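Local coordinates for assembly chaperone of ribosomal protein L4 (Acl4) (Chaetomium thermophilum, PDB 5TQB) that probably acts as a dedicated chaperone that binds newly made ribosomal protein L4 and escorts it toward ribosome assembly, at residues B[15-28]-B[45-57]. Sequence-based numbering, arbitrary orientation.
Sequences LEEGDIETAAKVAR and LTLLGQIHVELGD
Ile51 is the knob at the centre of this contact, seated in a hole formed by Leu15, Ala23, Ala24 and Ala27. Its two branches part company: CG2, anti to the backbone N, lies against Ala24 CB at 3.7 Å, while CD1 runs on to Ala27 CB at 3.5 Å and also touches the carbonyl O of Ala23. Cut back to alanine, Ile51 would lose both branches, which is likely to leave a gap against Ala24 and Ala27 and deprive Leu15 of a wall of its hole. Leu15 answers as a knob among Leu47, Gln50, Ile51 and Glu54, with CD1 4.0 Å from Ile51 CG1, bringing the end of helix 4-16 against helix 41-54 alongside helix 20-32. Segments 20-28 and 45-54 run nearly antiparallel (156°), their axes 9.8 Å apart, a packing consistent with the TPR fold, whose stacked helices build a right-handed superhelix; helix 41-54 opens a predicted repeat. No hydrogen bond crosses the interface. Ile20 and Leu55 lie antiparallel, CG2 of Ile20 3.3 Å from Leu55 CD2. Beyond them exposed Glu21 forms the solvent side, its chain bent at chi2 (-59°) to bring OE2 within 3.5 Å of that same CD2. Arg28 NH2, hydrogen-bonded to Tyr64 OH on helix 58-71, comes no nearer than 4.5 Å to Leu48 CD1. A different edge, where Ile20 CD1 rests 3.8 Å from Glu54 CB, is covered by another protein's chain, whose polar side chains hydrogen-bond the Glu54 carboxylate.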
loop_
_atom_site.group_PDB
_atom_site.type_symbol
_atom_site.label_atom_id
_atom_site.label_comp_id
_atom_site.label_asym_id
_atom_site.label_seq_id
_atom_site.Cartn_x
_atom_site.Cartn_y
_atom_site.Cartn_z
ATOM N N LEU B 15 8.014 14.894 -8.439
ATOM C CA LEU B 15 6.819 14.235 -7.942
ATOM C C LEU B 15 7.160 12.825 -7.462
ATOM O O LEU B 15 6.662 12.374 -6.431
ATOM C CB LEU B 15 5.755 14.187 -9.041
ATOM C CG LEU B 15 4.355 13.727 -8.631
ATOM C CD1 LEU B 15 3.758 14.635 -7.569
ATOM C CD2 LEU B 15 3.448 13.678 -9.845
ATOM N N GLU B 16 8.024 12.143 -8.208
ATOM C CA GLU B 16 8.428 10.783 -7.868
ATOM C C GLU B 16 9.359 10.745 -6.657
ATOM O O GLU B 16 9.615 9.675 -6.106
ATOM C CB GLU B 16 9.113 10.112 -9.059
ATOM C CG GLU B 16 8.174 9.754 -10.198
ATOM C CD GLU B 16 8.874 9.004 -11.319
ATOM O OE1 GLU B 16 10.100 8.782 -11.215
ATOM O OE2 GLU B 16 8.197 8.630 -12.301
ATOM N N GLU B 17 9.866 11.908 -6.255
ATOM C CA GLU B 17 10.731 12.014 -5.078
ATOM C C GLU B 17 9.956 12.520 -3.868
ATOM O O GLU B 17 10.543 12.806 -2.826
ATOM C CB GLU B 17 11.910 12.953 -5.353
ATOM C CG GLU B 17 13.024 12.322 -6.164
ATOM C CD GLU B 17 14.196 13.261 -6.395
ATOM O OE1 GLU B 17 14.447 14.143 -5.540
ATOM O OE2 GLU B 17 14.866 13.115 -7.439
ATOM N N GLY B 18 8.640 12.644 -4.013
ATOM C CA GLY B 18 7.792 13.097 -2.927
ATOM C C GLY B 18 7.903 14.586 -2.644
ATOM O O GLY B 18 7.447 15.057 -1.600
ATOM N N ASP B 19 8.505 15.328 -3.571
ATOM C CA ASP B 19 8.636 16.777 -3.424
ATOM C C ASP B 19 7.522 17.467 -4.209
ATOM O O ASP B 19 7.767 18.127 -5.220
ATOM C CB ASP B 19 10.015 17.249 -3.897
ATOM C CG ASP B 19 10.322 18.672 -3.469
ATOM O OD1 ASP B 19 9.370 19.424 -3.164
ATOM O OD2 ASP B 19 11.518 19.042 -3.432
ATOM N N ILE B 20 6.299 17.318 -3.712
ATOM C CA ILE B 20 5.098 17.738 -4.429
ATOM C C ILE B 20 4.997 19.257 -4.581
ATOM O O ILE B 20 4.554 19.751 -5.617
ATOM C CB ILE B 20 3.832 17.195 -3.724
ATOM C CG1 ILE B 20 3.923 15.671 -3.601
ATOM C CG2 ILE B 20 2.573 17.588 -4.493
ATOM C CD1 ILE B 20 2.835 15.050 -2.760
ATOM N N GLU B 21 5.411 19.992 -3.556
ATOM C CA GLU B 21 5.325 21.450 -3.578
ATOM C C GLU B 21 6.122 22.040 -4.742
ATOM O O GLU B 21 5.616 22.863 -5.505
ATOM C CB GLU B 21 5.841 22.031 -2.259
ATOM C CG GLU B 21 5.183 21.450 -1.014
ATOM C CD GLU B 21 3.677 21.646 -0.994
ATOM O OE1 GLU B 21 3.191 22.637 -1.580
ATOM O OE2 GLU B 21 2.981 20.802 -0.392
ATOM N N THR B 22 7.371 21.614 -4.874
ATOM C CA THR B 22 8.242 22.141 -5.915
ATOM C C THR B 22 7.798 21.669 -7.299
ATOM O O THR B 22 7.954 22.388 -8.285
ATOM C CB THR B 22 9.702 21.723 -5.673
ATOM O OG1 THR B 22 10.068 22.037 -4.323
ATOM C CG2 THR B 22 10.637 22.441 -6.638
ATOM N N ALA B 23 7.242 20.462 -7.361
ATOM C CA ALA B 23 6.731 19.914 -8.612
ATOM C C ALA B 23 5.617 20.789 -9.169
ATOM O O ALA B 23 5.558 21.044 -10.369
ATOM C CB ALA B 23 6.227 18.496 -8.400
ATOM N N ALA B 24 4.727 21.243 -8.295
ATOM C CA ALA B 24 3.624 22.088 -8.722
ATOM C C ALA B 24 4.164 23.381 -9.315
ATOM O O ALA B 24 3.660 23.873 -10.321
ATOM C CB ALA B 24 2.702 22.382 -7.560
ATOM N N LYS B 25 5.196 23.929 -8.688
ATOM C CA LYS B 25 5.797 25.160 -9.177
ATOM C C LYS B 25 6.413 24.950 -10.554
ATOM O O LYS B 25 6.177 25.739 -11.466
ATOM C CB LYS B 25 6.854 25.670 -8.201
ATOM C CG LYS B 25 6.285 26.256 -6.926
ATOM C CD LYS B 25 7.370 26.938 -6.110
ATOM C CE LYS B 25 6.811 27.537 -4.828
ATOM N NZ LYS B 25 7.817 28.369 -4.106
ATOM N N VAL B 26 7.192 23.883 -10.709
ATOM C CA VAL B 26 7.869 23.619 -11.978
ATOM C C VAL B 26 6.869 23.244 -13.071
ATOM O O VAL B 26 7.039 23.624 -14.230
ATOM C CB VAL B 26 8.940 22.511 -11.834
ATOM C CG1 VAL B 26 9.583 22.194 -13.178
ATOM C CG2 VAL B 26 10.014 22.934 -10.838
ATOM N N ALA B 27 5.830 22.504 -12.695
ATOM C CA ALA B 27 4.790 22.095 -13.638
ATOM C C ALA B 27 3.975 23.296 -14.098
ATOM O O ALA B 27 3.528 23.349 -15.243
ATOM C CB ALA B 27 3.880 21.048 -13.006
ATOM N N ARG B 28 3.779 24.257 -13.203
ATOM C CA ARG B 28 3.049 25.469 -13.547
ATOM C C ARG B 28 3.839 26.279 -14.574
ATOM O O ARG B 28 3.327 26.595 -15.649
ATOM C CB ARG B 28 2.756 26.291 -12.287
ATOM C CG ARG B 28 2.423 27.768 -12.522
ATOM C CD ARG B 28 1.305 27.995 -13.543
ATOM N NE ARG B 28 0.085 27.254 -13.236
ATOM C CZ ARG B 28 -1.013 27.280 -13.988
ATOM N NH1 ARG B 28 -1.051 28.007 -15.097
ATOM N NH2 ARG B 28 -2.075 26.576 -13.631
ATOM N N LEU B 45 -1.225 19.282 -18.522
ATOM C CA LEU B 45 -2.421 19.404 -17.704
ATOM C C LEU B 45 -2.646 18.128 -16.896
ATOM O O LEU B 45 -3.075 18.180 -15.744
ATOM C CB LEU B 45 -3.627 19.718 -18.588
ATOM C CG LEU B 45 -3.567 21.097 -19.246
ATOM C CD1 LEU B 45 -4.517 21.184 -20.438
ATOM C CD2 LEU B 45 -3.879 22.176 -18.219
ATOM N N THR B 46 -2.341 16.984 -17.497
ATOM C CA THR B 46 -2.433 15.712 -16.792
ATOM C C THR B 46 -1.533 15.737 -15.563
ATOM O O THR B 46 -1.959 15.370 -14.465
ATOM C CB THR B 46 -2.024 14.543 -17.704
ATOM O OG1 THR B 46 -2.987 14.403 -18.751
ATOM C CG2 THR B 46 -1.943 13.236 -16.938
ATOM N N LEU B 47 -0.293 16.186 -15.754
ATOM C CA LEU B 47 0.687 16.225 -14.677
ATOM C C LEU B 47 0.237 17.159 -13.565
ATOM O O LEU B 47 0.320 16.823 -12.387
ATOM C CB LEU B 47 2.046 16.669 -15.213
ATOM C CG LEU B 47 3.160 16.830 -14.182
ATOM C CD1 LEU B 47 3.418 15.521 -13.468
ATOM C CD2 LEU B 47 4.431 17.328 -14.855
ATOM N N LEU B 48 -0.238 18.338 -13.946
ATOM C CA LEU B 48 -0.778 19.278 -12.978
ATOM C C LEU B 48 -1.968 18.663 -12.236
ATOM O O LEU B 48 -2.224 18.987 -11.076
ATOM C CB LEU B 48 -1.187 20.577 -13.675
ATOM C CG LEU B 48 -0.050 21.570 -13.924
ATOM C CD1 LEU B 48 -0.461 22.612 -14.953
ATOM C CD2 LEU B 48 0.355 22.241 -12.628
ATOM N N GLY B 49 -2.678 17.760 -12.907
ATOM C CA GLY B 49 -3.792 17.057 -12.301
ATOM C C GLY B 49 -3.328 16.079 -11.237
ATOM O O GLY B 49 -3.854 16.081 -10.122
ATOM N N GLN B 50 -2.355 15.239 -11.593
ATOM C CA GLN B 50 -1.756 14.284 -10.658
ATOM C C GLN B 50 -1.227 14.998 -9.421
ATOM O O GLN B 50 -1.408 14.532 -8.299
ATOM C CB GLN B 50 -0.579 13.540 -11.300
ATOM C CG GLN B 50 -0.906 12.729 -12.539
ATOM C CD GLN B 50 0.342 12.262 -13.283
ATOM O OE1 GLN B 50 1.463 12.580 -12.897
ATOM N NE2 GLN B 50 0.144 11.505 -14.355
ATOM N N ILE B 51 -0.559 16.125 -9.639
ATOM C CA ILE B 51 0.099 16.842 -8.554
ATOM C C ILE B 51 -0.914 17.348 -7.544
ATOM O O ILE B 51 -0.721 17.212 -6.339
ATOM C CB ILE B 51 0.936 18.024 -9.088
ATOM C CG1 ILE B 51 2.139 17.497 -9.870
ATOM C CG2 ILE B 51 1.428 18.911 -7.943
ATOM C CD1 ILE B 51 2.824 18.545 -10.753
ATOM N N HIS B 52 -1.997 17.930 -8.040
ATOM C CA HIS B 52 -3.003 18.495 -7.159
ATOM C C HIS B 52 -3.860 17.414 -6.502
ATOM O O HIS B 52 -4.475 17.653 -5.465
ATOM C CB HIS B 52 -3.846 19.517 -7.917
ATOM C CG HIS B 52 -3.127 20.809 -8.155
ATOM N ND1 HIS B 52 -2.180 20.962 -9.145
ATOM C CD2 HIS B 52 -3.192 21.996 -7.509
ATOM C CE1 HIS B 52 -1.707 22.194 -9.110
ATOM N NE2 HIS B 52 -2.304 22.843 -8.126
ATOM N N VAL B 53 -3.885 16.223 -7.093
ATOM C CA VAL B 53 -4.526 15.077 -6.454
ATOM C C VAL B 53 -3.698 14.682 -5.248
ATOM O O VAL B 53 -4.224 14.471 -4.158
ATOM C CB VAL B 53 -4.645 13.872 -7.421
ATOM C CG1 VAL B 53 -4.589 12.534 -6.675
ATOM C CG2 VAL B 53 -5.922 13.970 -8.235
ATOM N N GLU B 54 -2.391 14.583 -5.454
ATOM C CA GLU B 54 -1.478 14.207 -4.387
ATOM C C GLU B 54 -1.466 15.266 -3.286
ATOM O O GLU B 54 -1.147 14.965 -2.138
ATOM C CB GLU B 54 -0.071 14.001 -4.947
ATOM C CG GLU B 54 -0.004 12.973 -6.070
ATOM C CD GLU B 54 0.704 11.693 -5.666
ATOM O OE1 GLU B 54 0.298 10.608 -6.137
ATOM O OE2 GLU B 54 1.675 11.771 -4.884
ATOM N N LEU B 55 -1.824 16.500 -3.639
ATOM C CA LEU B 55 -1.891 17.594 -2.669
ATOM C C LEU B 55 -3.204 17.604 -1.889
ATOM O O LEU B 55 -3.330 18.305 -0.884
ATOM C CB LEU B 55 -1.732 18.943 -3.372
ATOM C CG LEU B 55 -0.327 19.369 -3.808
ATOM C CD1 LEU B 55 -0.393 20.698 -4.558
ATOM C CD2 LEU B 55 0.621 19.468 -2.617
ATOM N N GLY B 56 -4.184 16.844 -2.362
ATOM C CA GLY B 56 -5.492 16.817 -1.738
ATOM C C GLY B 56 -6.405 17.930 -2.222
ATOM O O GLY B 56 -7.506 18.102 -1.697
ATOM N N ASP B 57 -5.951 18.694 -3.215
ATOM C CA ASP B 57 -6.781 19.729 -3.829
ATOM C C ASP B 57 -7.578 19.134 -4.985
ATOM O O ASP B 57 -7.162 19.189 -6.140
ATOM C CB ASP B 57 -5.931 20.900 -4.324
ATOM C CG ASP B 57 -6.777 22.085 -4.773
ATOM O OD1 ASP B 57 -6.241 23.211 -4.845
ATOM O OD2 ASP B 57 -7.984 21.892 -5.043
#